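Local coordinates for cytosolic phospholipase A2 delta (Homo sapiens, PDB 5IZ5), which hydrolyses glycerophospholipids at the sn-2 position in a calcium-dependent manner, with a preference for linoleic acid there, at residues G363-T368 / S532-L537; L467-K472 / A653-T658. The protein carries 3 engineered substitutions. All coordinates share one frame; numbering follows the deposited sequence.

Interaction 1: residues G363-T368 / S532-L537; sequences GISGST and SNIFSL
Ser-365, the catalytic nucleophile, meets Ser-532 from a nucleophile elbow of the patatin-like cPLA2 fold: strand 360-363 turns sharply into helix 367-375 through a type II' turn from Ile-364 to Ser-367. Ser-365 has a positive phi, the strained backbone expected of such an elbow. Its CB stops 4.5 Å from Ser-532 CA, and the hydroxyl makes the closer approach. OG lies 3.8 Å from Ser-532 CA, slightly farther from CB of the same residue, and 4.0 Å from the Ile-534 CG2 methyl, so within this contact the hydroxyl meets only carbon. A chi1 of -146°, off the staggered positions, carries OG there while it hydrogen-bonds Asp-651 OD2, by similarity the proton acceptor. The Ser-532 hydroxyl is engaged elsewhere, with Glu-528 O and the indole nitrogens of Trp-369 and Trp-432. Asn-533, the N-cap of helix 534-543, uses its amide to hold the backbone at Leu-649 and Asp-651. Behind the nucleophile, Ser-365 O is gripped twice from the first turn of the next helix, by Thr-368 N at 3.0 Å and by Thr-368 OG1 at 2.6 Å, the hydroxyl approaching nearly end-on with a C=O...O angle of 160°.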
loop_
_atom_site.group_PDB
_atom_site.type_symbol
_atom_site.label_atom_id
_atom_site.label_comp_id
_atom_site.label_asym_id
_atom_site.label_seq_id
_atom_site.Cartn_x
_atom_site.Cartn_y
_atom_site.Cartn_z
ATOM N N GLY B 363 3.047 8.612 -11.161
ATOM C CA GLY B 363 4.068 9.345 -10.424
ATOM C C GLY B 363 4.286 8.820 -9.016
ATOM O O GLY B 363 3.447 8.082 -8.462
ATOM N N ILE B 364 5.433 9.204 -8.458
ATOM C CA ILE B 364 5.807 8.898 -7.075
ATOM C C ILE B 364 6.425 10.131 -6.435
ATOM O O ILE B 364 6.863 11.054 -7.139
ATOM C CB ILE B 364 6.839 7.756 -6.993
ATOM C CG1 ILE B 364 8.028 8.032 -7.932
ATOM C CG2 ILE B 364 6.187 6.427 -7.343
ATOM C CD1 ILE B 364 9.241 7.177 -7.651
ATOM N N SER B 365 6.443 10.142 -5.103
ATOM C CA SER B 365 7.136 11.167 -4.320
ATOM C C SER B 365 6.767 12.606 -4.756
ATOM O O SER B 365 5.580 12.885 -4.897
ATOM C CB SER B 365 8.640 10.912 -4.326
ATOM O OG SER B 365 9.188 11.322 -3.067
ATOM N N GLY B 366 7.742 13.506 -4.967
ATOM C CA GLY B 366 7.472 14.906 -5.345
ATOM C C GLY B 366 6.627 15.126 -6.590
ATOM O O GLY B 366 5.958 16.159 -6.714
ATOM N N SER B 367 6.662 14.175 -7.520
ATOM C CA SER B 367 5.813 14.243 -8.715
ATOM C C SER B 367 4.323 14.225 -8.380
ATOM O O SER B 367 3.526 14.839 -9.100
ATOM C CB SER B 367 6.117 13.088 -9.667
ATOM O OG SER B 367 7.349 13.309 -10.319
ATOM N N THR B 368 3.956 13.543 -7.286
ATOM C CA THR B 368 2.553 13.463 -6.859
ATOM C C THR B 368 2.011 14.814 -6.415
ATOM O O THR B 368 0.795 15.017 -6.419
ATOM C CB THR B 368 2.317 12.452 -5.702
ATOM O OG1 THR B 368 2.980 12.893 -4.511
ATOM C CG2 THR B 368 2.794 11.053 -6.078
ATOM N N SER B 532 5.248 10.881 -0.477
ATOM C CA SER B 532 6.531 11.554 -0.367
ATOM C C SER B 532 7.133 11.440 1.039
ATOM O O SER B 532 7.862 12.347 1.466
ATOM C CB SER B 532 6.382 13.028 -0.773
ATOM O OG SER B 532 5.530 13.741 0.108
ATOM N N ASN B 533 6.833 10.349 1.759
ATOM C CA ASN B 533 7.329 10.209 3.148
ATOM C C ASN B 533 8.826 9.909 3.323
ATOM O O ASN B 533 9.298 9.715 4.442
ATOM C CB ASN B 533 6.451 9.283 4.027
ATOM C CG ASN B 533 6.558 7.805 3.685
ATOM O OD1 ASN B 533 7.429 7.363 2.940
ATOM N ND2 ASN B 533 5.643 7.018 4.258
ATOM N N ILE B 534 9.582 9.915 2.226
ATOM C CA ILE B 534 11.040 10.013 2.331
ATOM C C ILE B 534 11.384 11.237 3.195
ATOM O O ILE B 534 12.362 11.235 3.938
ATOM C CB ILE B 534 11.737 10.101 0.947
ATOM C CG1 ILE B 534 13.251 9.916 1.085
ATOM C CG2 ILE B 534 11.438 11.429 0.256
ATOM C CD1 ILE B 534 13.665 8.478 1.313
ATOM N N PHE B 535 10.543 12.265 3.125
ATOM C CA PHE B 535 10.756 13.470 3.920
ATOM C C PHE B 535 10.553 13.269 5.423
ATOM O O PHE B 535 11.109 14.031 6.212
ATOM C CB PHE B 535 9.890 14.628 3.434
ATOM C CG PHE B 535 10.366 15.245 2.150
ATOM C CD1 PHE B 535 11.125 16.416 2.131
ATOM C CD2 PHE B 535 10.046 14.650 0.954
ATOM C CE1 PHE B 535 11.550 16.960 0.927
ATOM C CE2 PHE B 535 10.469 15.180 -0.248
ATOM C CZ PHE B 535 11.224 16.338 -0.264
ATOM N N SER B 536 9.758 12.272 5.816
ATOM C CA SER B 536 9.643 11.870 7.218
ATOM C C SER B 536 10.981 11.377 7.735
ATOM O O SER B 536 11.361 11.672 8.862
ATOM C CB SER B 536 8.596 10.766 7.411
ATOM O OG SER B 536 7.326 11.200 6.978
ATOM N N LEU B 537 11.694 10.617 6.914
ATOM C CA LEU B 537 13.008 10.154 7.312
ATOM C C LEU B 537 14.020 11.296 7.327
ATOM O O LEU B 537 14.871 11.344 8.206
ATOM C CB LEU B 537 13.471 9.024 6.396
ATOM C CG LEU B 537 14.922 8.536 6.469
ATOM C CD1 LEU B 537 15.011 7.125 5.913
ATOM C CD2 LEU B 537 15.886 9.441 5.708
#

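Interaction 2: residues L467-K472 / A653-T658; sequences LSLNVK and AYFINT
A single methyl of Leu-469 presses unusually close to the ring of Phe-655: CD1 of the leucine is 3.4 Å from CD1 of the phenylalanine, although the CA atoms of the two residues are 8.6 Å apart. The same methyl reaches the root of the aromatic side chain, with Phe-655 CB and CG each 3.6 Å from Leu-469 CD1. Val-471, two residues on, supports the far end of the ring through CG2, which is 3.8 Å from Phe-655 CZ and a little farther from CE1. The ring thus extends along the strand from leucine to valine and meets both methyls obliquely. In Phe-655, CG stands anti to the carbonyl carbon (chi1 -69°), which directs the ring toward the valine. Strand 463-471 belongs to the central mixed sheet of the patatin-like catalytic domain, where Leu-469 and Val-471 pair through their backbones with Val-650 and Cys-648. After that neighbouring strand, the chain passes through a 3-10 turn and folds back over the sheet, so that Phe-655 drops onto the alternate residues that point its way. Were Phe-655 replaced by an alanine, Leu-469 CD1 and Val-471 CG2 would probably lose the ring that spans them, and a gap would be likely to open between loop and strand. Trp-484 touches Leu-469 from strand 482-487, and Lys-482 of that strand touches Phe-655.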
loop_
_atom_site.group_PDB
_atom_site.type_symbol
_atom_site.label_atom_id
_atom_site.label_comp_id
_atom_site.label_asym_id
_atom_site.label_seq_id
_atom_site.Cartn_x
_atom_site.Cartn_y
_atom_site.Cartn_z
ATOM N N LEU B 467 1.826 5.935 -6.637
ATOM C CA LEU B 467 2.354 4.668 -6.089
ATOM C C LEU B 467 2.998 4.795 -4.711
ATOM O O LEU B 467 3.592 5.826 -4.366
ATOM C CB LEU B 467 3.374 4.032 -7.041
ATOM C CG LEU B 467 3.058 2.823 -7.934
ATOM C CD1 LEU B 467 1.600 2.405 -7.976
ATOM C CD2 LEU B 467 3.574 3.091 -9.337
ATOM N N SER B 468 2.858 3.721 -3.936
ATOM C CA SER B 468 3.574 3.542 -2.687
ATOM C C SER B 468 3.903 2.069 -2.475
ATOM O O SER B 468 3.337 1.205 -3.123
ATOM C CB SER B 468 2.707 4.020 -1.534
ATOM O OG SER B 468 1.624 3.129 -1.360
ATOM N N LEU B 469 4.808 1.790 -1.545
ATOM C CA LEU B 469 5.189 0.420 -1.186
ATOM C C LEU B 469 4.676 0.076 0.196
ATOM O O LEU B 469 4.846 0.871 1.117
ATOM C CB LEU B 469 6.719 0.281 -1.180
ATOM C CG LEU B 469 7.439 0.255 -2.545
ATOM C CD1 LEU B 469 8.953 0.311 -2.390
ATOM C CD2 LEU B 469 7.033 -0.975 -3.345
ATOM N N ASN B 470 4.053 -1.094 0.336
ATOM C CA ASN B 470 3.749 -1.655 1.645
ATOM C C ASN B 470 4.920 -2.494 2.122
ATOM O O ASN B 470 5.411 -3.366 1.407
ATOM C CB ASN B 470 2.499 -2.530 1.641
ATOM C CG ASN B 470 2.123 -2.999 3.040
ATOM O OD1 ASN B 470 1.985 -2.190 3.950
ATOM N ND2 ASN B 470 1.962 -4.304 3.215
ATOM N N VAL B 471 5.339 -2.228 3.347
ATOM C CA VAL B 471 6.546 -2.806 3.912
ATOM C C VAL B 471 6.180 -3.475 5.256
ATOM O O VAL B 471 5.136 -3.176 5.824
ATOM C CB VAL B 471 7.579 -1.662 4.058
ATOM C CG1 VAL B 471 7.883 -1.338 5.508
ATOM C CG2 VAL B 471 8.836 -1.972 3.270
ATOM N N LYS B 472 7.008 -4.393 5.745
ATOM C CA LYS B 472 6.869 -4.876 7.137
ATOM C C LYS B 472 7.573 -3.895 8.074
ATOM O O LYS B 472 8.732 -3.555 7.849
ATOM C CB LYS B 472 7.456 -6.282 7.328
ATOM C CG LYS B 472 6.830 -7.340 6.414
ATOM C CD LYS B 472 5.704 -8.096 7.077
ATOM C CE LYS B 472 5.021 -9.032 6.090
ATOM N NZ LYS B 472 3.894 -9.793 6.701
ATOM N N ALA B 653 10.681 5.964 -3.294
ATOM C CA ALA B 653 12.064 6.429 -3.241
ATOM C C ALA B 653 12.935 5.730 -2.176
ATOM O O ALA B 653 14.153 5.838 -2.232
ATOM C CB ALA B 653 12.095 7.940 -3.044
ATOM N N TYR B 654 12.329 5.035 -1.210
ATOM C CA TYR B 654 13.099 4.200 -0.265
ATOM C C TYR B 654 13.729 2.969 -0.922
ATOM O O TYR B 654 14.682 2.396 -0.388
ATOM C CB TYR B 654 12.229 3.700 0.893
ATOM C CG TYR B 654 11.942 4.718 1.969
ATOM C CD1 TYR B 654 10.907 5.622 1.833
ATOM C CD2 TYR B 654 12.698 4.763 3.137
ATOM C CE1 TYR B 654 10.631 6.548 2.822
ATOM C CE2 TYR B 654 12.429 5.689 4.134
ATOM C CZ TYR B 654 11.388 6.581 3.973
ATOM O OH TYR B 654 11.099 7.521 4.946
ATOM N N PHE B 655 13.163 2.542 -2.046
ATOM C CA PHE B 655 13.615 1.334 -2.736
ATOM C C PHE B 655 14.026 1.589 -4.185
ATOM O O PHE B 655 15.190 1.413 -4.525
ATOM C CB PHE B 655 12.548 0.245 -2.661
ATOM C CG PHE B 655 12.354 -0.301 -1.275
ATOM C CD1 PHE B 655 11.621 0.415 -0.341
ATOM C CD2 PHE B 655 12.914 -1.522 -0.898
ATOM C CE1 PHE B 655 11.436 -0.071 0.942
ATOM C CE2 PHE B 655 12.728 -2.016 0.384
ATOM C CZ PHE B 655 11.990 -1.290 1.305
ATOM N N ILE B 656 13.073 1.981 -5.034
ATOM C CA ILE B 656 13.345 2.203 -6.467
ATOM C C ILE B 656 12.614 3.416 -7.019
ATOM O O ILE B 656 11.388 3.511 -6.906
ATOM C CB ILE B 656 12.912 1.012 -7.346
ATOM C CG1 ILE B 656 13.573 -0.287 -6.876
ATOM C CG2 ILE B 656 13.276 1.299 -8.799
ATOM C CD1 ILE B 656 13.141 -1.526 -7.637
ATOM N N ASN B 657 13.362 4.282 -7.703
ATOM C CA ASN B 657 12.872 5.596 -8.098
ATOM C C ASN B 657 12.096 5.583 -9.415
ATOM O O ASN B 657 12.435 6.317 -10.352
ATOM C CB ASN B 657 14.050 6.574 -8.176
ATOM C CG ASN B 657 13.614 8.021 -8.306
ATOM O OD1 ASN B 657 12.530 8.408 -7.866
ATOM N ND2 ASN B 657 14.469 8.838 -8.910
ATOM N N THR B 658 11.027 4.784 -9.455
ATOM C CA THR B 658 10.192 4.645 -10.644
ATOM C C THR B 658 8.705 4.521 -10.297
ATOM O O THR B 658 8.336 3.974 -9.250
ATOM C CB THR B 658 10.594 3.406 -11.465
ATOM O OG1 THR B 658 9.860 3.387 -12.694
ATOM C CG2 THR B 658 10.326 2.095 -10.693
#

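Overall arrangement
The two interactions lie with their centres 10 Å apart in the catalytic domain, and their segments alternate along the chain: 363-368, 467-472, 532-537, 653-658. Strands 360-363 and 463-471 are parallel neighbours in the mixed sheet, probably bonded here from Leu-467 N to Gly-363 O (3.3 Å). Farther along the same edge of 463-471, strand 649-650 pairs antiparallel with it, just ahead of Asp-651 and residues 653-658. Tyr-654, in the 3-10 segment that opens 653-658, ties back to the start of helix 534-543, its OH hydrogen-bonded to Asn-533 O (2.9 Å). Four distant pieces of sequence converge around Ser-365 and Asp-651, consistent with a Ser-Asp dyad, Ser-365 lying just past the C-terminal end of strand 360-363.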